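Local atomic coordinates of Galactose/lactose metabolism regulatory protein GAL80 (Saccharomyces cerevisiae, PDB entry 3BTV), a protein that negatively regulates the yeast lactose/galactose metabolic genes by binding GAL4 and blocking its transcriptional activation when no inducing sugar is present. Residues S178-G183 / D298-K303; I97-H102 / L128-D133; V236-P241 / V257-P262; P20-F25 / Q51-Y56. The protein carries 1 engineered substitution. All blocks are in the same frame, centred on the assembly; numbering follows the deposited sequence.

Contact 1: S178-G183 / D298-K303; sequences SIEIAG and DIHGTK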
loop_
_atom_site.group_PDB
_atom_site.type_symbol
_atom_site.label_atom_id
_atom_site.label_comp_id
_atom_site.label_asym_id
_atom_site.label_seq_id
_atom_site.Cartn_x
_atom_site.Cartn_y
_atom_site.Cartn_z
ATOM N N SER B 178 1.495 4.722 -11.337
ATOM C CA SER B 178 1.165 4.463 -9.922
ATOM C C SER B 178 2.392 4.546 -9.032
ATOM O O SER B 178 3.529 4.513 -9.522
ATOM C CB SER B 178 0.492 3.087 -9.762
ATOM O OG SER B 178 1.370 2.037 -10.091
ATOM N N ILE B 179 2.164 4.651 -7.724
ATOM C CA ILE B 179 3.258 4.838 -6.749
ATOM C C ILE B 179 3.020 4.057 -5.460
ATOM O O ILE B 179 1.917 4.069 -4.927
ATOM C CB ILE B 179 3.374 6.339 -6.363
ATOM C CG1 ILE B 179 3.616 7.210 -7.611
ATOM C CG2 ILE B 179 4.423 6.557 -5.271
ATOM C CD1 ILE B 179 3.705 8.697 -7.314
ATOM N N GLU B 180 4.042 3.389 -4.940
ATOM C CA GLU B 180 3.935 2.804 -3.591
ATOM C C GLU B 180 5.041 3.289 -2.686
ATOM O O GLU B 180 6.207 3.416 -3.083
ATOM C CB GLU B 180 3.942 1.265 -3.620
ATOM C CG GLU B 180 2.745 0.644 -4.362
ATOM C CD GLU B 180 2.964 0.598 -5.863
ATOM O OE1 GLU B 180 4.115 0.307 -6.249
ATOM O OE2 GLU B 180 2.007 0.850 -6.645
ATOM N N ILE B 181 4.680 3.520 -1.442
ATOM C CA ILE B 181 5.648 3.937 -0.450
ATOM C C ILE B 181 5.549 3.059 0.786
ATOM O O ILE B 181 4.466 2.837 1.314
ATOM C CB ILE B 181 5.397 5.380 -0.045
ATOM C CG1 ILE B 181 5.519 6.285 -1.269
ATOM C CG2 ILE B 181 6.367 5.796 1.063
ATOM C CD1 ILE B 181 5.270 7.749 -0.951
ATOM N N ALA B 182 6.684 2.562 1.243
ATOM C CA ALA B 182 6.739 1.800 2.482
ATOM C C ALA B 182 7.862 2.379 3.318
ATOM O O ALA B 182 8.962 2.602 2.812
ATOM C CB ALA B 182 7.014 0.355 2.184
ATOM N N GLY B 183 7.586 2.639 4.591
ATOM C CA GLY B 183 8.588 3.200 5.478
ATOM C C GLY B 183 8.429 2.750 6.918
ATOM O O GLY B 183 7.434 2.091 7.268
ATOM N N ASP B 298 8.492 3.454 -4.663
ATOM C CA ASP B 298 8.436 2.843 -5.993
ATOM C C ASP B 298 7.552 3.692 -6.876
ATOM O O ASP B 298 6.365 3.843 -6.596
ATOM C CB ASP B 298 7.810 1.453 -5.882
ATOM C CG ASP B 298 8.783 0.411 -5.367
ATOM O OD1 ASP B 298 8.321 -0.578 -4.759
ATOM O OD2 ASP B 298 10.007 0.579 -5.571
ATOM N N ILE B 299 8.115 4.240 -7.943
ATOM C CA ILE B 299 7.330 5.023 -8.893
ATOM C C ILE B 299 7.252 4.266 -10.219
ATOM O O ILE B 299 8.263 3.994 -10.835
ATOM C CB ILE B 299 7.940 6.412 -9.070
ATOM C CG1 ILE B 299 8.001 7.102 -7.705
ATOM C CG2 ILE B 299 7.136 7.244 -10.069
ATOM C CD1 ILE B 299 8.542 8.495 -7.723
ATOM N N HIS B 300 6.054 3.858 -10.619
ATOM C CA HIS B 300 5.911 3.059 -11.844
ATOM C C HIS B 300 5.469 3.956 -12.990
ATOM O O HIS B 300 4.376 4.556 -12.944
ATOM C CB HIS B 300 4.893 1.942 -11.614
ATOM C CG HIS B 300 5.146 1.159 -10.366
ATOM N ND1 HIS B 300 6.147 0.213 -10.280
ATOM C CD2 HIS B 300 4.531 1.175 -9.154
ATOM C CE1 HIS B 300 6.139 -0.322 -9.068
ATOM N NE2 HIS B 300 5.170 0.246 -8.366
ATOM N N GLY B 301 6.328 4.077 -13.995
ATOM C CA GLY B 301 6.070 4.913 -15.162
ATOM C C GLY B 301 5.628 4.085 -16.350
ATOM O O GLY B 301 5.737 2.873 -16.330
ATOM N N THR B 302 5.116 4.731 -17.389
ATOM C CA THR B 302 4.719 3.982 -18.581
ATOM C C THR B 302 5.929 3.504 -19.368
ATOM O O THR B 302 5.819 2.540 -20.113
ATOM C CB THR B 302 3.827 4.810 -19.520
ATOM O OG1 THR B 302 4.466 6.054 -19.786
ATOM C CG2 THR B 302 2.459 5.090 -18.860
ATOM N N LYS B 303 7.074 4.167 -19.193
ATOM C CA LYS B 303 8.301 3.784 -19.907
ATOM C C LYS B 303 9.359 3.100 -19.043
ATOM O O LYS B 303 10.038 2.191 -19.506
ATOM C CB LYS B 303 8.955 5.000 -20.564
ATOM C CG LYS B 303 8.157 5.610 -21.708
ATOM C CD LYS B 303 8.841 6.870 -22.203
ATOM C CE LYS B 303 7.859 7.803 -22.902
ATOM N NZ LYS B 303 7.309 7.234 -24.159
#

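Contact 2: I97-H102 / L128-D133; sequences IQVASH and LACSLD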
loop_
_atom_site.group_PDB
_atom_site.type_symbol
_atom_site.label_atom_id
_atom_site.label_comp_id
_atom_site.label_asym_id
_atom_site.label_seq_id
_atom_site.Cartn_x
_atom_site.Cartn_y
_atom_site.Cartn_z
ATOM N N ILE B 97 15.059 24.463 17.904
ATOM C CA ILE B 97 14.631 23.969 19.201
ATOM C C ILE B 97 13.480 23.003 18.972
ATOM O O ILE B 97 12.997 22.875 17.850
ATOM C CB ILE B 97 14.126 25.115 20.084
ATOM C CG1 ILE B 97 13.035 25.897 19.351
ATOM C CG2 ILE B 97 15.271 26.044 20.467
ATOM C CD1 ILE B 97 12.410 26.998 20.181
ATOM N N GLN B 98 13.029 22.338 20.030
ATOM C CA GLN B 98 11.949 21.365 19.897
ATOM C C GLN B 98 10.684 22.028 19.350
ATOM O O GLN B 98 10.358 23.161 19.713
ATOM C CB GLN B 98 11.656 20.710 21.245
ATOM C CG GLN B 98 11.273 21.697 22.321
ATOM C CD GLN B 98 10.790 21.012 23.581
ATOM O OE1 GLN B 98 10.225 21.650 24.470
ATOM N NE2 GLN B 98 11.008 19.703 23.662
ATOM N N VAL B 99 9.977 21.320 18.477
ATOM C CA VAL B 99 8.770 21.855 17.855
ATOM C C VAL B 99 7.807 22.413 18.905
ATOM O O VAL B 99 7.214 23.469 18.709
ATOM C CB VAL B 99 8.072 20.794 16.985
ATOM C CG1 VAL B 99 6.807 21.356 16.364
ATOM C CG2 VAL B 99 9.027 20.288 15.901
ATOM N N ALA B 100 7.671 21.725 20.031
ATOM C CA ALA B 100 6.747 22.175 21.077
ATOM C C ALA B 100 7.041 23.587 21.594
ATOM O O ALA B 100 6.183 24.207 22.218
ATOM C CB ALA B 100 6.714 21.179 22.237
ATOM N N SER B 101 8.249 24.090 21.332
ATOM C CA SER B 101 8.651 25.420 21.788
ATOM C C SER B 101 8.614 26.473 20.680
ATOM O O SER B 101 8.831 27.658 20.946
ATOM C CB SER B 101 10.064 25.381 22.381
ATOM O OG SER B 101 10.119 24.518 23.503
ATOM N N HIS B 102 8.351 26.038 19.449
ATOM C CA HIS B 102 8.367 26.928 18.284
ATOM C C HIS B 102 7.444 28.130 18.440
ATOM O O HIS B 102 7.865 29.271 18.281
ATOM C CB HIS B 102 7.985 26.161 17.015
ATOM C CG HIS B 102 9.109 25.366 16.423
ATOM N ND1 HIS B 102 8.989 24.681 15.231
ATOM C CD2 HIS B 102 10.378 25.158 16.848
ATOM C CE1 HIS B 102 10.131 24.074 14.956
ATOM N NE2 HIS B 102 10.990 24.348 15.922
ATOM N N LEU B 128 6.825 22.907 11.617
ATOM C CA LEU B 128 6.716 24.322 11.928
ATOM C C LEU B 128 6.096 24.520 13.312
ATOM O O LEU B 128 6.587 25.309 14.114
ATOM C CB LEU B 128 5.888 25.054 10.863
ATOM C CG LEU B 128 5.703 26.555 11.128
ATOM C CD1 LEU B 128 7.052 27.242 11.386
ATOM C CD2 LEU B 128 4.970 27.221 9.969
ATOM N N ALA B 129 5.031 23.779 13.597
ATOM C CA ALA B 129 4.355 23.906 14.884
ATOM C C ALA B 129 3.658 22.607 15.285
ATOM O O ALA B 129 3.776 21.588 14.599
ATOM C CB ALA B 129 3.363 25.049 14.847
ATOM N N CYS B 130 2.950 22.650 16.409
ATOM C CA CYS B 130 2.258 21.472 16.946
ATOM C C CYS B 130 0.853 21.273 16.402
ATOM O O CYS B 130 0.230 20.242 16.652
ATOM C CB CYS B 130 2.179 21.571 18.471
ATOM S SG CYS B 130 3.797 21.545 19.239
ATOM N N SER B 131 0.345 22.268 15.683
ATOM C CA SER B 131 -0.991 22.186 15.099
ATOM C C SER B 131 -1.086 23.119 13.906
ATOM O O SER B 131 -0.288 24.050 13.773
ATOM C CB SER B 131 -2.048 22.581 16.126
ATOM O OG SER B 131 -1.925 23.963 16.458
ATOM N N LEU B 132 -2.061 22.864 13.040
ATOM C CA LEU B 132 -2.296 23.721 11.885
ATOM C C LEU B 132 -2.608 25.142 12.378
ATOM O O LEU B 132 -2.091 26.138 11.855
ATOM C CB LEU B 132 -3.439 23.148 11.033
ATOM C CG LEU B 132 -3.874 23.971 9.821
ATOM C CD1 LEU B 132 -2.686 24.272 8.932
ATOM C CD2 LEU B 132 -4.964 23.272 9.050
ATOM N N ASP B 133 -3.432 25.233 13.413
ATOM C CA ASP B 133 -3.747 26.528 14.021
ATOM C C ASP B 133 -2.492 27.325 14.361
ATOM O O ASP B 133 -2.346 28.474 13.941
ATOM C CB ASP B 133 -4.603 26.347 15.273
ATOM C CG ASP B 133 -6.059 26.083 14.948
ATOM O OD1 ASP B 133 -6.476 26.371 13.804
ATOM O OD2 ASP B 133 -6.788 25.593 15.834
#

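Contact 3: V236-P241 / V257-P262; sequences VFNNIP and VPKTVP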
loop_
_atom_site.group_PDB
_atom_site.type_symbol
_atom_site.label_atom_id
_atom_site.label_comp_id
_atom_site.label_asym_id
_atom_site.label_seq_id
_atom_site.Cartn_x
_atom_site.Cartn_y
_atom_site.Cartn_z
ATOM N N VAL B 236 -5.049 5.896 11.023
ATOM C CA VAL B 236 -3.938 6.148 11.931
ATOM C C VAL B 236 -4.121 5.260 13.151
ATOM O O VAL B 236 -5.199 5.201 13.732
ATOM C CB VAL B 236 -3.911 7.628 12.345
ATOM C CG1 VAL B 236 -2.771 7.906 13.319
ATOM C CG2 VAL B 236 -3.800 8.501 11.100
ATOM N N PHE B 237 -3.066 4.560 13.540
ATOM C CA PHE B 237 -3.191 3.542 14.576
ATOM C C PHE B 237 -2.369 3.808 15.832
ATOM O O PHE B 237 -1.200 4.188 15.762
ATOM C CB PHE B 237 -2.741 2.185 14.031
ATOM C CG PHE B 237 -3.563 1.682 12.885
ATOM C CD1 PHE B 237 -3.399 2.196 11.605
ATOM C CD2 PHE B 237 -4.482 0.672 13.081
ATOM C CE1 PHE B 237 -4.165 1.722 10.551
ATOM C CE2 PHE B 237 -5.243 0.186 12.024
ATOM C CZ PHE B 237 -5.087 0.708 10.765
ATOM N N ASN B 238 -2.977 3.568 16.986
ATOM C CA ASN B 238 -2.197 3.396 18.206
ATOM C C ASN B 238 -2.479 1.996 18.734
ATOM O O ASN B 238 -3.183 1.825 19.720
ATOM C CB ASN B 238 -2.524 4.468 19.256
ATOM C CG ASN B 238 -1.623 4.383 20.481
ATOM O OD1 ASN B 238 -0.595 3.706 20.472
ATOM N ND2 ASN B 238 -2.015 5.064 21.547
ATOM N N ASN B 239 -1.951 0.988 18.048
ATOM C CA ASN B 239 -2.127 -0.393 18.473
ATOM C C ASN B 239 -1.110 -0.759 19.548
ATOM O O ASN B 239 -1.127 -1.859 20.089
ATOM C CB ASN B 239 -1.946 -1.340 17.289
ATOM C CG ASN B 239 -3.183 -1.446 16.414
ATOM O OD1 ASN B 239 -4.285 -1.030 16.789
ATOM N ND2 ASN B 239 -3.002 -2.023 15.229
ATOM N N ILE B 240 -0.198 0.161 19.822
ATOM C CA ILE B 240 0.857 -0.060 20.807
ATOM C C ILE B 240 0.829 1.070 21.832
ATOM O O ILE B 240 1.722 1.923 21.855
ATOM C CB ILE B 240 2.267 -0.129 20.133
ATOM C CG1 ILE B 240 2.251 -1.085 18.930
ATOM C CG2 ILE B 240 3.333 -0.539 21.141
ATOM C CD1 ILE B 240 3.605 -1.180 18.191
ATOM N N PRO B 241 -0.205 1.080 22.692
ATOM C CA PRO B 241 -0.386 2.141 23.698
ATOM C C PRO B 241 0.700 2.122 24.770
ATOM O O PRO B 241 0.892 3.120 25.474
ATOM C CB PRO B 241 -1.733 1.799 24.356
ATOM C CG PRO B 241 -2.286 0.644 23.648
ATOM C CD PRO B 241 -1.210 0.014 22.808
ATOM N N VAL B 257 6.008 1.912 29.280
ATOM C CA VAL B 257 5.671 3.335 29.315
ATOM C C VAL B 257 4.635 3.661 28.243
ATOM O O VAL B 257 4.610 3.032 27.187
ATOM C CB VAL B 257 6.905 4.229 29.118
ATOM C CG1 VAL B 257 7.769 4.251 30.395
ATOM C CG2 VAL B 257 7.708 3.793 27.879
ATOM N N PRO B 258 3.780 4.659 28.509
ATOM C CA PRO B 258 2.644 4.913 27.622
ATOM C C PRO B 258 3.034 5.742 26.404
ATOM O O PRO B 258 3.920 6.600 26.473
ATOM C CB PRO B 258 1.673 5.710 28.512
ATOM C CG PRO B 258 2.357 5.846 29.874
ATOM C CD PRO B 258 3.808 5.600 29.640
ATOM N N LYS B 259 2.366 5.475 25.285
ATOM C CA LYS B 259 2.560 6.254 24.075
ATOM C C LYS B 259 1.189 6.706 23.600
ATOM O O LYS B 259 0.266 5.897 23.491
ATOM C CB LYS B 259 3.244 5.391 23.004
ATOM C CG LYS B 259 3.442 6.058 21.646
ATOM C CD LYS B 259 4.263 5.173 20.689
ATOM C CE LYS B 259 3.500 3.899 20.261
ATOM N NZ LYS B 259 2.055 4.147 19.899
ATOM N N THR B 260 1.033 7.995 23.327
ATOM C CA THR B 260 -0.219 8.434 22.716
ATOM C C THR B 260 -0.061 8.805 21.237
ATOM O O THR B 260 -1.049 9.067 20.562
ATOM C CB THR B 260 -0.858 9.594 23.490
ATOM O OG1 THR B 260 0.092 10.656 23.628
ATOM C CG2 THR B 260 -1.307 9.122 24.876
ATOM N N VAL B 261 1.176 8.835 20.738
ATOM C CA VAL B 261 1.395 9.027 19.297
ATOM C C VAL B 261 1.207 7.711 18.507
ATOM O O VAL B 261 1.280 6.619 19.074
ATOM C CB VAL B 261 2.777 9.655 19.009
ATOM C CG1 VAL B 261 2.881 11.031 19.665
ATOM C CG2 VAL B 261 3.883 8.745 19.499
ATOM N N PRO B 262 0.960 7.806 17.187
ATOM C CA PRO B 262 0.636 6.601 16.410
ATOM C C PRO B 262 1.808 5.639 16.216
ATOM O O PRO B 262 2.969 6.049 16.221
ATOM C CB PRO B 262 0.229 7.165 15.045
ATOM C CG PRO B 262 -0.075 8.610 15.296
ATOM C CD PRO B 262 0.855 9.026 16.368
#

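Contact 4: P20-F25 / Q51-Y56; sequences PIRVGF and QITALY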
loop_
_atom_site.group_PDB
_atom_site.type_symbol
_atom_site.label_atom_id
_atom_site.label_comp_id
_atom_site.label_asym_id
_atom_site.label_seq_id
_atom_site.Cartn_x
_atom_site.Cartn_y
_atom_site.Cartn_z
ATOM N N PRO B 20 29.202 38.502 3.981
ATOM C CA PRO B 20 28.754 37.394 4.838
ATOM C C PRO B 20 27.362 37.593 5.432
ATOM O O PRO B 20 27.051 38.664 5.958
ATOM C CB PRO B 20 29.790 37.380 5.967
ATOM C CG PRO B 20 30.989 38.014 5.391
ATOM C CD PRO B 20 30.486 39.059 4.443
ATOM N N ILE B 21 26.540 36.551 5.349
ATOM C CA ILE B 21 25.211 36.556 5.954
ATOM C C ILE B 21 25.324 36.383 7.471
ATOM O O ILE B 21 25.826 35.366 7.950
ATOM C CB ILE B 21 24.328 35.446 5.342
ATOM C CG1 ILE B 21 24.229 35.632 3.829
ATOM C CG2 ILE B 21 22.943 35.449 5.957
ATOM C CD1 ILE B 21 23.422 34.564 3.133
ATOM N N ARG B 22 24.879 37.389 8.221
ATOM C CA ARG B 22 24.982 37.371 9.682
ATOM C C ARG B 22 23.856 36.556 10.320
ATOM O O ARG B 22 22.676 36.869 10.144
ATOM C CB ARG B 22 24.976 38.796 10.237
ATOM C CG ARG B 22 26.128 39.671 9.755
ATOM C CD ARG B 22 26.010 41.080 10.315
ATOM N NE ARG B 22 24.765 41.727 9.905
ATOM C CZ ARG B 22 24.307 42.866 10.417
ATOM N NH1 ARG B 22 24.987 43.491 11.369
ATOM N NH2 ARG B 22 23.167 43.382 9.980
ATOM N N VAL B 23 24.226 35.527 11.078
ATOM C CA VAL B 23 23.254 34.558 11.582
ATOM C C VAL B 23 23.104 34.532 13.104
ATOM O O VAL B 23 24.083 34.364 13.828
ATOM C CB VAL B 23 23.611 33.131 11.104
ATOM C CG1 VAL B 23 22.572 32.126 11.579
ATOM C CG2 VAL B 23 23.737 33.102 9.593
ATOM N N GLY B 24 21.865 34.681 13.571
ATOM C CA GLY B 24 21.519 34.539 14.978
ATOM C C GLY B 24 20.872 33.186 15.240
ATOM O O GLY B 24 19.926 32.793 14.558
ATOM N N PHE B 25 21.372 32.477 16.244
ATOM C CA PHE B 25 20.973 31.092 16.447
ATOM C C PHE B 25 20.296 30.811 17.793
ATOM O O PHE B 25 20.835 31.121 18.862
ATOM C CB PHE B 25 22.188 30.191 16.288
ATOM C CG PHE B 25 21.903 28.948 15.525
ATOM C CD1 PHE B 25 21.312 27.866 16.145
ATOM C CD2 PHE B 25 22.208 28.868 14.180
ATOM C CE1 PHE B 25 21.038 26.718 15.441
ATOM C CE2 PHE B 25 21.934 27.728 13.467
ATOM C CZ PHE B 25 21.351 26.647 14.097
ATOM N N GLN B 51 28.111 33.909 8.835
ATOM C CA GLN B 51 28.812 34.125 10.089
ATOM C C GLN B 51 27.834 34.203 11.257
ATOM O O GLN B 51 26.833 34.915 11.194
ATOM C CB GLN B 51 29.659 35.398 10.022
ATOM C CG GLN B 51 31.061 35.186 9.474
ATOM C CD GLN B 51 31.844 34.162 10.274
ATOM O OE1 GLN B 51 31.781 32.963 10.003
ATOM N NE2 GLN B 51 32.592 34.634 11.265
ATOM N N ILE B 52 28.134 33.467 12.323
ATOM C CA ILE B 52 27.310 33.486 13.526
ATOM C C ILE B 52 27.661 34.676 14.413
ATOM O O ILE B 52 28.671 34.662 15.118
ATOM C CB ILE B 52 27.455 32.173 14.318
ATOM C CG1 ILE B 52 26.830 31.011 13.534
ATOM C CG2 ILE B 52 26.807 32.291 15.682
ATOM C CD1 ILE B 52 26.989 29.656 14.207
ATOM N N THR B 53 26.819 35.703 14.376
ATOM C CA THR B 53 27.082 36.934 15.107
ATOM C C THR B 53 26.270 37.027 16.396
ATOM O O THR B 53 26.519 37.892 17.234
ATOM C CB THR B 53 26.778 38.172 14.245
ATOM O OG1 THR B 53 25.368 38.247 13.995
ATOM C CG2 THR B 53 27.530 38.100 12.922
ATOM N N ALA B 54 25.296 36.140 16.548
ATOM C CA ALA B 54 24.442 36.156 17.728
ATOM C C ALA B 54 24.051 34.744 18.139
ATOM O O ALA B 54 24.056 33.825 17.322
ATOM C CB ALA B 54 23.207 36.991 17.471
ATOM N N LEU B 55 23.699 34.578 19.410
ATOM C CA LEU B 55 23.368 33.261 19.941
ATOM C C LEU B 55 22.500 33.462 21.171
ATOM O O LEU B 55 22.766 34.357 21.973
ATOM C CB LEU B 55 24.652 32.531 20.336
ATOM C CG LEU B 55 24.795 31.052 20.003
ATOM C CD1 LEU B 55 24.894 30.874 18.504
ATOM C CD2 LEU B 55 26.017 30.464 20.688
ATOM N N TYR B 56 21.464 32.644 21.330
ATOM C CA TYR B 56 20.625 32.764 22.521
ATOM C C TYR B 56 20.090 31.443 23.046
ATOM O O TYR B 56 19.759 30.545 22.286
ATOM C CB TYR B 56 19.447 33.714 22.287
ATOM C CG TYR B 56 18.382 33.598 23.356
ATOM C CD1 TYR B 56 18.510 34.265 24.570
ATOM C CD2 TYR B 56 17.258 32.804 23.161
ATOM C CE1 TYR B 56 17.543 34.156 25.557
ATOM C CE2 TYR B 56 16.286 32.687 24.142
ATOM C CZ TYR B 56 16.433 33.368 25.339
ATOM O OH TYR B 56 15.470 33.254 26.314
#

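Contact 1: S178-G183 / D298-K303
Glu180 and His300 meet on the polar face of two antiparallel strands: OE1 of Glu180 accepts from NE2 of His300 at a modelled 2.4 Å, so short that the value is doubtful. The glutamate bends at chi2 (83°) and runs back along its own strand toward Ser178, bringing its carboxylate to the edge of the imidazole; the two planes are 33° apart. OG of Ser178 lies 3.4 Å from CD2 of the same ring. Beneath these groups the backbones are stitched firmly: Asp298 N reaches Glu180 O at 2.8 Å and His300 N reaches Ser178 O at 2.8 Å, whereas Ser178 N to His300 O, at 3.3 Å, is weak. The opposite, isoleucine face is looser between the strands, CG1 of Ile179 standing 4.3 Å from CG2 of Ile299, and Ile179 also packs on Leu221 and Thr225 of helix 209-225. The polar face looks toward the second subunit, whose Lys283 packs on Ser178 and His300 and whose Ser281 bonds weakly to OE2 of Glu180. Asp298, on that face, forms a salt bridge with Lys307. Strands 176-184 and 295-301 are neighbours in the large mixed sheet of the C-terminal domain. With Glu180 at NE2 and a weak bond from ND1 to Asp305, the imidazole lies between two carboxylates, which may favour its protonated form, though Lys283 of the second subunit could offset this.

Contact 2: I97-H102 / L128-D133
The imidazole of His102 stands edge-on to the turn at Leu128, its ND1 donating to Leu128 O at 2.7 Å. The oxygen lies almost in the ring plane, yet the donor approaches from well above the carbonyl plane, 56° out of it. One face of the ring is covered by its own loop: CA of Val99 sits 3.7 Å above the plane, over the ring centre. NE2 makes a weak bond to Ile97 O. Val99 turns its side chain across the gap, and with CG1 anti to the backbone N (chi1 179°) that methyl comes 3.5 Å from Ala129 O. Farther along, SG of Cys130 nestles 3.5 Å from CA of Ala100, with the CB of that alanine less close. Were His102 replaced by a leucine, Leu128 O would probably lose its donor and the loop before helix 102-112 a tie to its neighbour. These loops follow adjacent strands of the parallel sheet, 92-95 and 121-125, at the C-terminal ends where Rossmann folds typically bind a dinucleotide. The ND1 bond, with the weaker one from NE2, probably limits the turning of the ring; both nitrogens could donate at once only if the imidazole were protonated.

Contact 3: V236-P241 / V257-P262
Val236 lays CG1 against the ring of Pro262, 3.4 Å from its CG, tighter than ordinary van der Waals contact. A chi1 of 179° swings this methyl to the proline side, while Val418 and Tyr419 of helix 405-424 pack against the same valine. A polar knot follows. The chains of Asn238 and Lys259 run past each other in opposite directions, so the ammonium reaches the amide of Asn238 and that amide the backbone of Lys259: NZ of Lys259 donates to OD1 of Asn238 at 2.7 Å, from above the carbonyl plane, and ND2 of Asn238 returns a bond to Lys259 O at 3.1 Å. The lysine starts extended and then bends at chi3 (68°) and chi4 (44°), curling the ammonium group in among carbonyls. There it also bonds to Val261 O at 2.7 Å, nearly in line with that C=O, and weakly to Ile240 O at 3.0 Å. Asp263 completes the site with a salt bridge to NZ, and its carboxylate also accepts from the backbone N of Asn239 and of Ile240. At the outer end, Lys259 N reaches Pro241 O at 2.8 Å. The contact thus joins the end of strand 229-237, in the large mixed sheet, to the chain leaving strand 255-258, near the second subunit, whose Asn275 bonds Asn239. A buried ammonium ringed by oxygens and paired with one carboxylate is likely to remain charged, holding the two irregular loops together.

Contact 4: P20-F25 / Q51-Y56
Arg22 begins its run beside Thr53: its CB lies 3.8 Å from CG2 of Thr53, and its CG keeps the same 3.8 Å from that methyl as the arginine departs from strand 50-56. Beyond this the chain bends at chi3 (-60°), and at its tip NH2 leaves the neighbouring strand for a salt bridge with Asp91, with weak bonds to Ser88 O and Asn118 OD1. Thr53 sends OG1 to Thr89 O. Without that hydroxyl and methyl, as with a glycine at Thr53, Thr89 O is likely to lose its donor and the aliphatic part of Arg22 the methyl it rests on. Between the pairs Arg22/Gln51 and Gly24/Ala54, one residue of strand 21-26 faces two of strand 50-56, a beta bulge at Thr53. Val23 O serves both sides of it, accepting from Thr53 N at 3.1 Å and weakly from Ala54 N. On either side of the bulge parallel bonding resumes: Val23 N bonds Gln51 O at 2.7 Å and Tyr56 N bonds Phe25 O at 3.0 Å. On the face of Val23, CB of Phe25 packs 3.6 Å from CD1 of Leu55. With helix 39-45 between them, the strands form the opening beta-alpha-beta crossover of the Rossmann domain. Apolar groups thus pack on the face of Val23, while Arg22 and Thr53 at the bulge send their polar ends to Asp91 and Thr89.

In the fold
From the N terminus, contact 4 comes first, closing the loop from strand 21-26 through helix 39-45 to strand 50-56. Contact 2 follows in series, joining the loops after two later strands of the same parallel sheet, its nearest atoms about 7 Å from contact 4. Both lie in the Rossmann part. The chain then enters the C-terminal domain, where contact 1 closes a long excursion between neighbouring strands of the large mixed sheet. Contact 3 opens and closes within that excursion, linking the same sheet to the small three-stranded one. None of the four cross. Contacts 1 and 3, their centres 29 Å apart, both reach the second subunit, whereas contacts 2 and 4 do not.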